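Local coordinates for protein capsid (Human calicivirus NLV/Boxer/2001/US, PDB 4RDL) that forms the protruding domain of a norovirus capsid protein and binds histo-blood group antigens, here the Lewis y tetrasaccharide, as probable host attachment factors, at residues A[54-59]-A[246-251]; A[252-257]-A[297-302]. All coordinates share one frame; numbering follows the deposited sequence.

Overall arrangement
From the N terminus, the chain first passes through 54-59, a turn in the long loop between strands 35-38 and 72-80. It then builds the glycan-binding part of the domain before returning through helix 235-244. Just beyond that helix, 246-251 comes back beside 54-59, so contact 1 closes a very large excursion. The chain runs straight on into strand 252-258, and contact 2 closes a much shorter one when strand 295-302 returns antiparallel to it. The two closures follow in series, with centres about 13 Å apart. Trp301 joins them by packing against Thr248 and Gly250. Together they tie the loop before strand 72-80, the loop that follows helix 235-244, and strands 252-258 and 295-302 into one region.

Contact 1 (A[54-59]-A[246-251])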
ATOM      1  N   THR A  54      19.306   2.780   0.606  1.00 11.98           N
ATOM      2  CA  THR A  54      20.330   3.667   0.081  1.00 12.46           C
ATOM      3  C   THR A  54      19.868   4.246  -1.258  1.00 12.25           C
ATOM      4  O   THR A  54      18.956   3.712  -1.904  1.00 12.77           O
ATOM      5  CB  THR A  54      21.650   2.933  -0.141  1.00 14.76           C
ATOM      6  OG1 THR A  54      21.448   1.870  -1.083  1.00 15.34           O
ATOM      7  CG2 THR A  54      22.164   2.357   1.169  1.00 15.70           C
ATOM      8  N   LEU A  55      20.497   5.333  -1.690  1.00 13.03           N
ATOM      9  CA  LEU A  55      20.140   5.915  -2.983  1.00 13.28           C
ATOM     10  C   LEU A  55      20.415   4.962  -4.142  1.00 14.20           C
ATOM     11  O   LEU A  55      19.783   5.068  -5.202  1.00 15.16           O
ATOM     12  CB  LEU A  55      20.855   7.249  -3.214  1.00 13.11           C
ATOM     13  CG  LEU A  55      20.524   8.336  -2.193  1.00 14.14           C
ATOM     14  CD1 LEU A  55      21.152   9.653  -2.635  1.00 14.36           C
ATOM     15  CD2 LEU A  55      19.009   8.486  -2.020  1.00 14.40           C
ATOM     16  N   ASP A  56      21.355   4.036  -3.953  1.00 14.21           N
ATOM     17  CA  ASP A  56      21.625   3.055  -5.004  1.00 15.90           C
ATOM     18  C   ASP A  56      20.793   1.764  -4.886  1.00 15.21           C
ATOM     19  O   ASP A  56      21.063   0.779  -5.572  1.00 18.08           O
ATOM     20  CB  ASP A  56      23.133   2.803  -5.207  1.00 16.75           C
ATOM     21  CG  ASP A  56      23.801   2.070  -4.047  1.00 18.82           C
ATOM     22  OD1 ASP A  56      23.124   1.591  -3.121  1.00 19.09           O
ATOM     23  OD2 ASP A  56      25.045   1.947  -4.093  1.00 22.78           O
ATOM     24  N   GLY A  57      19.771   1.788  -4.030  1.00 13.90           N
ATOM     25  CA  GLY A  57      18.754   0.746  -4.026  1.00 14.03           C
ATOM     26  C   GLY A  57      18.944  -0.447  -3.099  1.00 14.70           C
ATOM     27  O   GLY A  57      18.361  -1.508  -3.337  1.00 17.17           O
ATOM     28  N   GLN A  58      19.744  -0.285  -2.046  1.00 14.00           N
ATOM     29  CA  GLN A  58      19.954  -1.348  -1.061  1.00 14.30           C
ATOM     30  C   GLN A  58      19.002  -1.183   0.118  1.00 13.64           C
ATOM     31  O   GLN A  58      19.124  -0.227   0.892  1.00 14.99           O
ATOM     32  CB  GLN A  58      21.397  -1.341  -0.550  1.00 17.16           C
ATOM     33  CG  GLN A  58      22.456  -1.522  -1.622  1.00 22.96           C
ATOM     34  CD  GLN A  58      23.868  -1.350  -1.077  1.00 29.06           C
ATOM     35  OE1 GLN A  58      24.563  -0.383  -1.405  1.00 32.12           O
ATOM     36  NE2 GLN A  58      24.298  -2.292  -0.242  1.00 30.45           N
ATOM     37  N   LEU A  59      18.047  -2.100   0.244  1.00 13.04           N
ATOM     38  CA  LEU A  59      17.084  -2.057   1.337  1.00 12.85           C
ATOM     39  C   LEU A  59      17.759  -2.258   2.687  1.00 12.55           C
ATOM     40  O   LEU A  59      18.697  -3.050   2.807  1.00 14.67           O
ATOM     41  CB  LEU A  59      16.004  -3.128   1.144  1.00 12.65           C
ATOM     42  CG  LEU A  59      15.076  -2.902  -0.053  1.00 12.31           C
ATOM     43  CD1 LEU A  59      14.303  -4.165  -0.384  1.00 13.76           C
ATOM     44  CD2 LEU A  59      14.135  -1.735   0.214  1.00 14.03           C
ATOM     45  N   ALA A 246      20.627   2.870  -9.387  1.00 17.38           N
ATOM     46  CA  ALA A 246      21.533   3.850  -9.979  1.00 17.30           C
ATOM     47  C   ALA A 246      22.730   4.082  -9.068  1.00 18.04           C
ATOM     48  O   ALA A 246      22.566   4.350  -7.882  1.00 18.03           O
ATOM     49  CB  ALA A 246      20.807   5.161 -10.241  1.00 17.77           C
ATOM     50  N   PRO A 247      23.948   3.965  -9.617  1.00 19.28           N
ATOM     51  CA  PRO A 247      25.129   4.224  -8.792  1.00 20.06           C
ATOM     52  C   PRO A 247      25.135   5.641  -8.223  1.00 19.49           C
ATOM     53  O   PRO A 247      24.722   6.591  -8.892  1.00 18.64           O
ATOM     54  CB  PRO A 247      26.283   4.041  -9.781  1.00 21.60           C
ATOM     55  CG  PRO A 247      25.749   3.052 -10.770  1.00 23.42           C
ATOM     56  CD  PRO A 247      24.306   3.432 -10.943  1.00 21.18           C
ATOM     57  N   THR A 248      25.594   5.763  -6.982  1.00 17.97           N
ATOM     58  CA  THR A 248      25.736   7.055  -6.317  1.00 17.47           C
ATOM     59  C   THR A 248      27.037   7.707  -6.781  1.00 18.66           C
ATOM     60  O   THR A 248      28.101   7.099  -6.700  1.00 22.47           O
ATOM     61  CB  THR A 248      25.743   6.872  -4.790  1.00 18.43           C
ATOM     62  OG1 THR A 248      24.481   6.332  -4.374  1.00 20.18           O
ATOM     63  CG2 THR A 248      25.989   8.197  -4.069  1.00 20.21           C
ATOM     64  N   ARG A 249      26.950   8.938  -7.274  1.00 18.39           N
ATOM     65  CA  ARG A 249      28.102   9.561  -7.922  1.00 20.24           C
ATOM     66  C   ARG A 249      28.505  10.912  -7.323  1.00 19.80           C
ATOM     67  O   ARG A 249      29.195  11.703  -7.966  1.00 22.50           O
ATOM     68  CB  ARG A 249      27.838   9.685  -9.429  1.00 22.23           C
ATOM     69  CG  ARG A 249      27.614   8.337 -10.125  1.00 25.57           C
ATOM     70  CD  ARG A 249      27.091   8.500 -11.550  1.00 33.34           C
ATOM     71  NE  ARG A 249      25.831   9.245 -11.588  1.00 36.46           N
ATOM     72  CZ  ARG A 249      24.611   8.704 -11.623  1.00 32.67           C
ATOM     73  NH1 ARG A 249      24.440   7.375 -11.635  1.00 29.57           N
ATOM     74  NH2 ARG A 249      23.551   9.508 -11.650  1.00 26.28           N
ATOM     75  N   GLY A 250      28.083  11.173  -6.090  1.00 17.94           N
ATOM     76  CA  GLY A 250      28.452  12.406  -5.411  1.00 17.55           C
ATOM     77  C   GLY A 250      28.104  12.350  -3.939  1.00 16.40           C
ATOM     78  O   GLY A 250      27.499  11.377  -3.478  1.00 17.39           O
ATOM     79  N   ASP A 251      28.473  13.393  -3.199  1.00 16.57           N
ATOM     80  CA  ASP A 251      28.179  13.459  -1.769  1.00 16.78           C
ATOM     81  C   ASP A 251      26.683  13.517  -1.501  1.00 15.42           C
ATOM     82  O   ASP A 251      26.192  12.954  -0.516  1.00 15.97           O
ATOM     83  CB  ASP A 251      28.813  14.701  -1.137  1.00 16.63           C
ATOM     84  CG  ASP A 251      30.325  14.654  -1.117  1.00 19.44           C
ATOM     85  OD1 ASP A 251      30.901  13.556  -1.261  1.00 22.69           O
ATOM     86  OD2 ASP A 251      30.931  15.736  -0.943  1.00 20.75           O
TER
HETATM   87  O   HOH W   1      18.668   4.151  -7.593  1.00 17.65           O
HETATM   88  O   HOH W   2      23.665   4.903  -2.214  1.00 21.12           O
HETATM   89  O   HOH W   3      26.646   3.330  -5.742  1.00 24.24           O
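Asp56 sets its CB against the carbonyl oxygen of Ala246, with Asp56 CB and Ala246 O only 3.1 Å apart. The CA-H of Asp56 makes a bent, weak C-H...O contact with the same oxygen. Two residues beyond Ala246, Thr248 OG1 lies 3.9 Å from Leu55 CB and also beside Asp56 CB.

No direct hydrogen bond crosses the contact; three waters do that work. Water 1 donates to Leu55 O at 2.8 Å and accepts from Ala246 N. Water 2 accepts from Asp56 N and is 2.7 Å from Thr248 OG1. Water 3 donates to Asp56 OD2 at 2.7 Å while accepting from Thr248 N. Asp56 thus takes part in two bridges, through its backbone N in one and its carboxylate in the other.

In norovirus terms this is the P1 subdomain, where the early and late parts of the P domain chain come together. A type I turn, Thr54 to Gly57, presents Asp56, closed by Gly57 N to Thr54 O at 3.0 Å.

Within the turn, Asp56 CG stands between its own backbone N and carbonyl carbon (chi1 69°), which brings OD1 back to Thr54. Thr54 OG1 donates to Asp56 OD1 at 2.7 Å, nearly in line with the C-O bond, and accepts from Gln58 N at 2.9 Å. One carboxylate oxygen is thus held by the turn and the other by the bridging water. Leu55, buried, packs on Phe14, on Phe241 of helix 235-244 and on Trp301, and Gly57 O receives Gln245 NE2.

Contact 2 (A[252-257]-A[297-302]); sequences AALLHY and VFISWV
Ala252 to His256 run antiparallel to Val297 to Val302; the axes of these short segments approach to 4.6 Å with 153° between directions, held by six backbone hydrogen bonds. Ala252 and Val302 exchange a pair at one end, His256 and Val297 another at the other, where Val297 N reaches His256 O at 2.8 Å.

On the face carrying Leu254, His256 and Val302, the main event is Ile299 over the His256 imidazole. Ile299 CG1 lies 3.6 Å from the ring centroid, just 11° off the normal, a CH-pi contact over the centre of one face, and Ile299 CD1 continues toward His256 ND1. The two side chains cross at about a right angle. His256 NE2 is hydrogen-bonded to Glu268 on strand 265-272, which fixes the far end of the ring. Leu254, with CG trans to its own N (chi1 173°), turns CD2 to 3.9 Å from Ile299 CB, while its CB meets Val302 CG1.

The middle of the pairing contains a classic beta bulge: Ile299 and Ser300 together face Leu254. Leu254 O takes Ile299 N at 2.9 Å, whereas Leu254 N goes to Ser300 O. At the bulge Ile299, its backbone helix-like as fits this type, turns its side chain toward Leu254 and His256. The pairing belongs to the antiparallel sheet that Ala253 and Leu255 extend by backbone bonds to strand 265-272.

On the other face, Ala253 CB fits into the corner made by two aromatics, 3.7 Å from Phe298 CE1 and 3.8 Å from Trp301 CZ3, the latter an off-centre CH-pi contact. Phe298 CZ comes over the rim of one Trp301 face, and Leu255 CD2 lies at the Phe298 ring edge. Phe14 from the N-terminal loop meets Phe298 edge-to-face and also reaches Trp301 and Ala253.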
ATOM      1  N   ALA A 252      25.963  14.235  -2.356  1.00 13.75           N
ATOM      2  CA  ALA A 252      24.530  14.429  -2.169  1.00 13.04           C
ATOM      3  C   ALA A 252      23.841  14.605  -3.511  1.00 12.91           C
ATOM      4  O   ALA A 252      24.449  15.090  -4.474  1.00 13.90           O
ATOM      5  CB  ALA A 252      24.273  15.644  -1.286  1.00 15.90           C
ATOM      6  N   ALA A 253      22.576  14.202  -3.571  1.00 13.57           N
ATOM      7  CA  ALA A 253      21.746  14.436  -4.741  1.00 13.21           C
ATOM      8  C   ALA A 253      20.918  15.691  -4.506  1.00 11.50           C
ATOM      9  O   ALA A 253      20.086  15.722  -3.595  1.00 12.77           O
ATOM     10  CB  ALA A 253      20.831  13.233  -5.001  1.00 13.77           C
ATOM     11  N   LEU A 254      21.136  16.721  -5.320  1.00 12.10           N
ATOM     12  CA  LEU A 254      20.356  17.949  -5.230  1.00 12.01           C
ATOM     13  C   LEU A 254      19.000  17.713  -5.875  1.00 11.14           C
ATOM     14  O   LEU A 254      18.925  17.291  -7.041  1.00 11.88           O
ATOM     15  CB  LEU A 254      21.065  19.105  -5.953  1.00 12.45           C
ATOM     16  CG  LEU A 254      20.264  20.409  -6.066  1.00 13.22           C
ATOM     17  CD1 LEU A 254      20.022  21.025  -4.697  1.00 13.87           C
ATOM     18  CD2 LEU A 254      20.973  21.412  -6.985  1.00 13.87           C
ATOM     19  N   LEU A 255      17.938  17.975  -5.111  1.00 10.38           N
ATOM     20  CA  LEU A 255      16.570  17.908  -5.631  1.00 10.78           C
ATOM     21  C   LEU A 255      15.939  19.285  -5.620  1.00 11.45           C
ATOM     22  O   LEU A 255      16.179  20.079  -4.700  1.00 11.81           O
ATOM     23  CB  LEU A 255      15.683  16.997  -4.780  1.00 11.19           C
ATOM     24  CG  LEU A 255      16.187  15.612  -4.421  1.00 10.84           C
ATOM     25  CD1 LEU A 255      15.080  14.886  -3.661  1.00 12.03           C
ATOM     26  CD2 LEU A 255      16.576  14.846  -5.671  1.00 12.55           C
ATOM     27  N   HIS A 256      15.125  19.564  -6.636  1.00 11.40           N
ATOM     28  CA  HIS A 256      14.232  20.705  -6.590  1.00 10.85           C
ATOM     29  C   HIS A 256      12.814  20.193  -6.439  1.00 11.15           C
ATOM     30  O   HIS A 256      12.412  19.244  -7.109  1.00 13.04           O
ATOM     31  CB  HIS A 256      14.372  21.571  -7.838  1.00 11.08           C
ATOM     32  CG  HIS A 256      15.618  22.386  -7.841  1.00 11.36           C
ATOM     33  ND1 HIS A 256      15.947  23.243  -8.870  1.00 14.19           N
ATOM     34  CD2 HIS A 256      16.616  22.488  -6.929  1.00 13.15           C
ATOM     35  CE1 HIS A 256      17.095  23.831  -8.593  1.00 14.45           C
ATOM     36  NE2 HIS A 256      17.518  23.397  -7.418  1.00 13.46           N
ATOM     37  N   TYR A 257      12.076  20.805  -5.522  1.00 10.49           N
ATOM     38  CA  TYR A 257      10.668  20.505  -5.314  1.00 10.38           C
ATOM     39  C   TYR A 257       9.921  21.528  -6.144  1.00 11.23           C
ATOM     40  O   TYR A 257       9.930  22.727  -5.831  1.00 12.71           O
ATOM     41  CB  TYR A 257      10.347  20.637  -3.829  1.00 10.78           C
ATOM     42  CG  TYR A 257       8.925  20.333  -3.419  1.00 10.85           C
ATOM     43  CD1 TYR A 257       8.405  19.044  -3.523  1.00 10.85           C
ATOM     44  CD2 TYR A 257       8.109  21.325  -2.884  1.00 11.72           C
ATOM     45  CE1 TYR A 257       7.115  18.763  -3.121  1.00 11.16           C
ATOM     46  CE2 TYR A 257       6.805  21.047  -2.480  1.00 10.96           C
ATOM     47  CZ  TYR A 257       6.317  19.765  -2.606  1.00 10.39           C
ATOM     48  OH  TYR A 257       5.032  19.465  -2.201  1.00 11.26           O
ATOM     49  N   VAL A 297      12.407  16.701  -8.250  1.00 11.29           N
ATOM     50  CA  VAL A 297      13.175  16.451  -9.458  1.00 12.15           C
ATOM     51  C   VAL A 297      14.668  16.448  -9.137  1.00 11.63           C
ATOM     52  O   VAL A 297      15.197  17.394  -8.548  1.00 12.26           O
ATOM     53  CB  VAL A 297      12.900  17.524 -10.534  1.00 14.50           C
ATOM     54  CG1 VAL A 297      13.707  17.241 -11.794  1.00 16.78           C
ATOM     55  CG2 VAL A 297      11.416  17.596 -10.856  1.00 15.79           C
ATOM     56  N   PHE A 298      15.348  15.374  -9.520  1.00 11.36           N
ATOM     57  CA  PHE A 298      16.796  15.307  -9.408  1.00 12.16           C
ATOM     58  C   PHE A 298      17.477  16.270 -10.388  1.00 13.15           C
ATOM     59  O   PHE A 298      17.265  16.199 -11.602  1.00 15.29           O
ATOM     60  CB  PHE A 298      17.271  13.874  -9.644  1.00 13.82           C
ATOM     61  CG  PHE A 298      18.765  13.729  -9.699  1.00 13.14           C
ATOM     62  CD1 PHE A 298      19.545  14.017  -8.589  1.00 14.01           C
ATOM     63  CD2 PHE A 298      19.390  13.291 -10.859  1.00 14.39           C
ATOM     64  CE1 PHE A 298      20.925  13.872  -8.632  1.00 13.52           C
ATOM     65  CE2 PHE A 298      20.769  13.144 -10.914  1.00 15.13           C
ATOM     66  CZ  PHE A 298      21.538  13.438  -9.799  1.00 14.12           C
ATOM     67  N   ILE A 299      18.283  17.174  -9.839  1.00 11.75           N
ATOM     68  CA  ILE A 299      19.023  18.158 -10.630  1.00 13.37           C
ATOM     69  C   ILE A 299      20.417  17.636 -10.969  1.00 14.19           C
ATOM     70  O   ILE A 299      20.783  17.533 -12.141  1.00 16.77           O
ATOM     71  CB  ILE A 299      19.149  19.502  -9.873  1.00 14.53           C
ATOM     72  CG1 ILE A 299      17.763  20.029  -9.487  1.00 14.57           C
ATOM     73  CG2 ILE A 299      19.944  20.520 -10.695  1.00 16.00           C
ATOM     74  CD1 ILE A 299      16.815  20.190 -10.661  1.00 15.63           C
ATOM     75  N   SER A 300      21.192  17.313  -9.941  1.00 13.77           N
ATOM     76  CA  SER A 300      22.539  16.790 -10.140  1.00 14.91           C
ATOM     77  C   SER A 300      23.130  16.314  -8.830  1.00 13.91           C
ATOM     78  O   SER A 300      22.623  16.635  -7.756  1.00 13.80           O
ATOM     79  CB  SER A 300      23.456  17.868 -10.719  1.00 19.20           C
ATOM     80  OG  SER A 300      23.811  18.789  -9.707  1.00 19.28           O
ATOM     81  N   TRP A 301      24.209  15.549  -8.925  1.00 14.01           N
ATOM     82  CA  TRP A 301      25.038  15.269  -7.767  1.00 13.56           C
ATOM     83  C   TRP A 301      25.797  16.550  -7.422  1.00 15.06           C
ATOM     84  O   TRP A 301      26.240  17.275  -8.322  1.00 16.59           O
ATOM     85  CB  TRP A 301      26.008  14.124  -8.080  1.00 15.84           C
ATOM     86  CG  TRP A 301      25.292  12.821  -8.325  1.00 15.32           C
ATOM     87  CD1 TRP A 301      25.058  12.218  -9.529  1.00 16.35           C
ATOM     88  CD2 TRP A 301      24.704  11.977  -7.331  1.00 14.50           C
ATOM     89  NE1 TRP A 301      24.359  11.047  -9.342  1.00 16.37           N
ATOM     90  CE2 TRP A 301      24.136  10.872  -8.003  1.00 15.69           C
ATOM     91  CE3 TRP A 301      24.603  12.048  -5.937  1.00 15.02           C
ATOM     92  CZ2 TRP A 301      23.475   9.847  -7.322  1.00 16.28           C
ATOM     93  CZ3 TRP A 301      23.953  11.031  -5.266  1.00 15.39           C
ATOM     94  CH2 TRP A 301      23.396   9.945  -5.958  1.00 17.39           C
ATOM     95  N   VAL A 302      25.902  16.848  -6.129  1.00 14.68           N
ATOM     96  CA  VAL A 302      26.590  18.045  -5.667  1.00 15.42           C
ATOM     97  C   VAL A 302      27.480  17.681  -4.493  1.00 16.02           C
ATOM     98  O   VAL A 302      27.309  16.624  -3.881  1.00 15.90           O
ATOM     99  CB  VAL A 302      25.610  19.171  -5.258  1.00 14.80           C
ATOM    100  CG1 VAL A 302      24.788  19.634  -6.453  1.00 15.52           C
ATOM    101  CG2 VAL A 302      24.704  18.724  -4.100  1.00 16.12           C
TER